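Local coordinates for protein putative RNase YutE (Bacillus subtilis subsp. subtilis str. 168, PDB 1YLM) that is probably an RNase and the toxic component of a putative type VII toxin-antitoxin system, probably neutralised by its cognate antitoxin YutD, at residues Tyr2-Glu10 / Leu133-Phe143. Numbering follows the deposited sequence.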
# COMPACT_ATOMS: atom_id res chain seq x y z
N TYR A 2 -24.97 3.65 -20.38
CA TYR A 2 -23.80 3.38 -19.54
C TYR A 2 -22.78 4.49 -19.67
O TYR A 2 -22.38 4.85 -20.78
CB TYR A 2 -23.13 2.08 -19.94
CG TYR A 2 -24.00 0.87 -19.88
CD1 TYR A 2 -24.68 0.53 -18.71
CD2 TYR A 2 -24.13 0.03 -20.98
CE1 TYR A 2 -25.50 -0.60 -18.65
CE2 TYR A 2 -24.93 -1.11 -20.93
CZ TYR A 2 -25.62 -1.41 -19.77
OH TYR A 2 -26.41 -2.54 -19.70
N PHE A 3 -22.38 5.02 -18.52
CA PHE A 3 -21.30 5.99 -18.44
C PHE A 3 -20.14 5.31 -17.70
O PHE A 3 -20.15 5.17 -16.47
CB PHE A 3 -21.75 7.27 -17.73
CG PHE A 3 -22.93 7.94 -18.40
CD1 PHE A 3 -24.24 7.57 -18.08
CD2 PHE A 3 -22.74 8.94 -19.36
CE1 PHE A 3 -25.35 8.18 -18.70
CE2 PHE A 3 -23.83 9.56 -19.99
CZ PHE A 3 -25.14 9.17 -19.66
N VAL A 4 -19.18 4.87 -18.49
CA VAL A 4 -18.07 4.07 -18.01
C VAL A 4 -16.80 4.92 -18.04
O VAL A 4 -16.52 5.58 -19.04
CB VAL A 4 -17.92 2.77 -18.88
CG1 VAL A 4 -16.80 1.85 -18.34
CG2 VAL A 4 -19.25 2.00 -18.93
N ASP A 5 -16.04 4.91 -16.94
CA ASP A 5 -14.78 5.66 -16.90
C ASP A 5 -13.69 4.92 -17.67
O ASP A 5 -12.73 4.36 -17.12
CB ASP A 5 -14.36 5.99 -15.47
CG ASP A 5 -13.28 7.08 -15.41
OD1 ASP A 5 -12.63 7.41 -16.44
OD2 ASP A 5 -13.07 7.61 -14.30
N ARG A 6 -13.86 4.90 -18.98
CA ARG A 6 -13.07 4.02 -19.82
C ARG A 6 -11.60 4.42 -19.85
O ARG A 6 -10.72 3.56 -19.90
CB ARG A 6 -13.65 3.99 -21.25
CG ARG A 6 -13.04 2.87 -22.11
CD ARG A 6 -13.75 2.75 -23.47
NE ARG A 6 -13.24 1.60 -24.21
CZ ARG A 6 -13.84 1.03 -25.26
NH1 ARG A 6 -14.99 1.51 -25.72
NH2 ARG A 6 -13.28 -0.02 -25.84
N SER A 7 -11.35 5.73 -19.85
CA SER A 7 -9.97 6.27 -19.75
C SER A 7 -9.23 5.74 -18.50
O SER A 7 -8.11 5.24 -18.60
CB SER A 7 -10.01 7.79 -19.67
OG SER A 7 -10.50 8.32 -20.88
N LYS A 8 -9.88 5.84 -17.35
CA LYS A 8 -9.32 5.37 -16.08
C LYS A 8 -9.04 3.87 -16.15
O LYS A 8 -7.96 3.42 -15.77
CB LYS A 8 -10.29 5.67 -14.93
CG LYS A 8 -9.75 5.30 -13.54
CD LYS A 8 -10.69 5.78 -12.45
CE LYS A 8 -10.15 5.44 -11.07
NZ LYS A 8 -10.24 3.99 -10.75
N ILE A 9 -10.01 3.10 -16.65
CA ILE A 9 -9.88 1.64 -16.70
C ILE A 9 -8.71 1.29 -17.61
O ILE A 9 -7.83 0.51 -17.24
CB ILE A 9 -11.19 0.93 -17.19
CG1 ILE A 9 -12.33 1.14 -16.18
CG2 ILE A 9 -10.94 -0.58 -17.44
CD1 ILE A 9 -13.72 0.78 -16.72
N GLU A 10 -8.67 1.89 -18.79
CA GLU A 10 -7.67 1.46 -19.74
C GLU A 10 -6.21 1.89 -19.51
O GLU A 10 -5.29 1.05 -19.59
CB GLU A 10 -8.06 1.93 -21.18
CG GLU A 10 -9.35 1.33 -21.76
CD GLU A 10 -9.70 1.82 -23.19
OE1 GLU A 10 -9.17 2.86 -23.63
OE2 GLU A 10 -10.50 1.12 -23.87
N LEU A 133 -15.53 -4.30 -22.62
CA LEU A 133 -15.62 -2.89 -23.03
C LEU A 133 -15.95 -2.77 -24.52
O LEU A 133 -16.85 -2.01 -24.92
CB LEU A 133 -14.31 -2.16 -22.70
CG LEU A 133 -14.03 -1.90 -21.21
CD1 LEU A 133 -12.62 -1.38 -20.95
CD2 LEU A 133 -15.08 -0.94 -20.64
N GLU A 134 -15.21 -3.51 -25.34
CA GLU A 134 -15.39 -3.46 -26.80
C GLU A 134 -16.77 -3.96 -27.21
O GLU A 134 -17.41 -3.37 -28.08
CB GLU A 134 -14.30 -4.27 -27.48
CG GLU A 134 -12.91 -3.59 -27.44
CD GLU A 134 -11.76 -4.58 -27.63
OE1 GLU A 134 -12.02 -5.79 -27.87
OE2 GLU A 134 -10.59 -4.14 -27.54
N THR A 135 -17.22 -5.04 -26.57
CA THR A 135 -18.54 -5.63 -26.85
C THR A 135 -19.68 -4.70 -26.45
O THR A 135 -20.65 -4.55 -27.20
CB THR A 135 -18.70 -7.03 -26.19
OG1 THR A 135 -17.67 -7.89 -26.69
CG2 THR A 135 -20.05 -7.64 -26.50
N GLU A 136 -19.56 -4.05 -25.29
CA GLU A 136 -20.66 -3.26 -24.76
C GLU A 136 -20.65 -1.80 -25.21
O GLU A 136 -21.71 -1.19 -25.32
CB GLU A 136 -20.71 -3.36 -23.24
CG GLU A 136 -20.98 -4.76 -22.73
CD GLU A 136 -22.33 -5.31 -23.21
OE1 GLU A 136 -23.30 -4.53 -23.29
OE2 GLU A 136 -22.40 -6.51 -23.51
N LEU A 137 -19.47 -1.24 -25.45
CA LEU A 137 -19.34 0.19 -25.76
C LEU A 137 -18.78 0.43 -27.17
O LEU A 137 -18.78 1.57 -27.66
CB LEU A 137 -18.43 0.88 -24.73
CG LEU A 137 -18.72 0.65 -23.25
CD1 LEU A 137 -17.64 1.30 -22.40
CD2 LEU A 137 -20.09 1.18 -22.85
N GLY A 138 -18.30 -0.62 -27.81
CA GLY A 138 -17.63 -0.48 -29.09
C GLY A 138 -16.16 -0.12 -28.94
O GLY A 138 -15.61 -0.12 -27.83
N PRO A 139 -15.50 0.20 -30.07
CA PRO A 139 -14.05 0.34 -30.11
C PRO A 139 -13.47 1.63 -29.51
O PRO A 139 -12.25 1.71 -29.28
CB PRO A 139 -13.73 0.25 -31.61
CG PRO A 139 -15.02 0.59 -32.32
CD PRO A 139 -16.15 0.43 -31.38
N VAL A 140 -14.30 2.64 -29.27
CA VAL A 140 -13.78 3.99 -29.05
C VAL A 140 -14.34 4.72 -27.83
O VAL A 140 -13.59 5.37 -27.08
CB VAL A 140 -13.94 4.86 -30.35
CG1 VAL A 140 -13.53 6.28 -30.11
CG2 VAL A 140 -13.13 4.26 -31.50
N SER A 141 -15.65 4.63 -27.63
CA SER A 141 -16.36 5.51 -26.69
C SER A 141 -16.49 4.97 -25.27
O SER A 141 -16.53 3.75 -25.06
CB SER A 141 -17.76 5.87 -27.25
OG SER A 141 -18.51 6.69 -26.33
N ALA A 142 -16.56 5.90 -24.32
CA ALA A 142 -16.81 5.58 -22.91
C ALA A 142 -18.30 5.40 -22.62
O ALA A 142 -18.64 4.92 -21.54
CB ALA A 142 -16.24 6.68 -22.03
N PHE A 143 -19.18 5.81 -23.55
CA PHE A 143 -20.62 5.75 -23.30
C PHE A 143 -21.40 4.87 -24.30
O PHE A 143 -21.02 4.81 -25.48
CB PHE A 143 -21.25 7.16 -23.25
CG PHE A 143 -20.47 8.16 -22.43
CD1 PHE A 143 -20.08 7.87 -21.13
CD2 PHE A 143 -20.12 9.38 -22.96
CE1 PHE A 143 -19.36 8.80 -20.37
CE2 PHE A 143 -19.41 10.31 -22.21
CZ PHE A 143 -19.04 10.02 -20.92
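Arg-6, in the first turn of helix 6-23, reaches into the curl of chain that follows helix 119-137. Its CB rests on the Ala-142 methyl, 3.8 Å from that CB. With CG anti to the backbone N (chi1 -169°) and the chain extended to NE, CD passes Ser-141 O, and NE turns back to its own helix in a salt bridge with Glu-10 OE2 (2.8 Å). At the tip NH1 donates to both Gly-138 O (2.7 Å) and Ser-141 O (2.8 Å), while NH2 closes a second, more bent bond on Gly-138 O. Both acceptor oxygens lie in the guanidinium plane, and Leu-133 CB covers one face. Gly-138, the first residue past the helix, has positive phi. Nearer the N-terminus, Val-4 packs its CB against Leu-137 CD1 and its CG1 against Leu-133 CD2, a cluster that Phe-60 extends. Val-4 N donates to Ala-142 O (3.1 Å), and Phe-3 CD2 meets Phe-143 CD1 (3.4 Å), ring planes at 58°. Segments 6-10 and 133-137 run antiparallel (169°), joining both termini of this all-helical HepT-family chain away from the predicted active-site motif. Three in-plane bonds thus hold one buried cation flat against two tail carbonyls, while Glu-10 engages NE and probably offsets its charge.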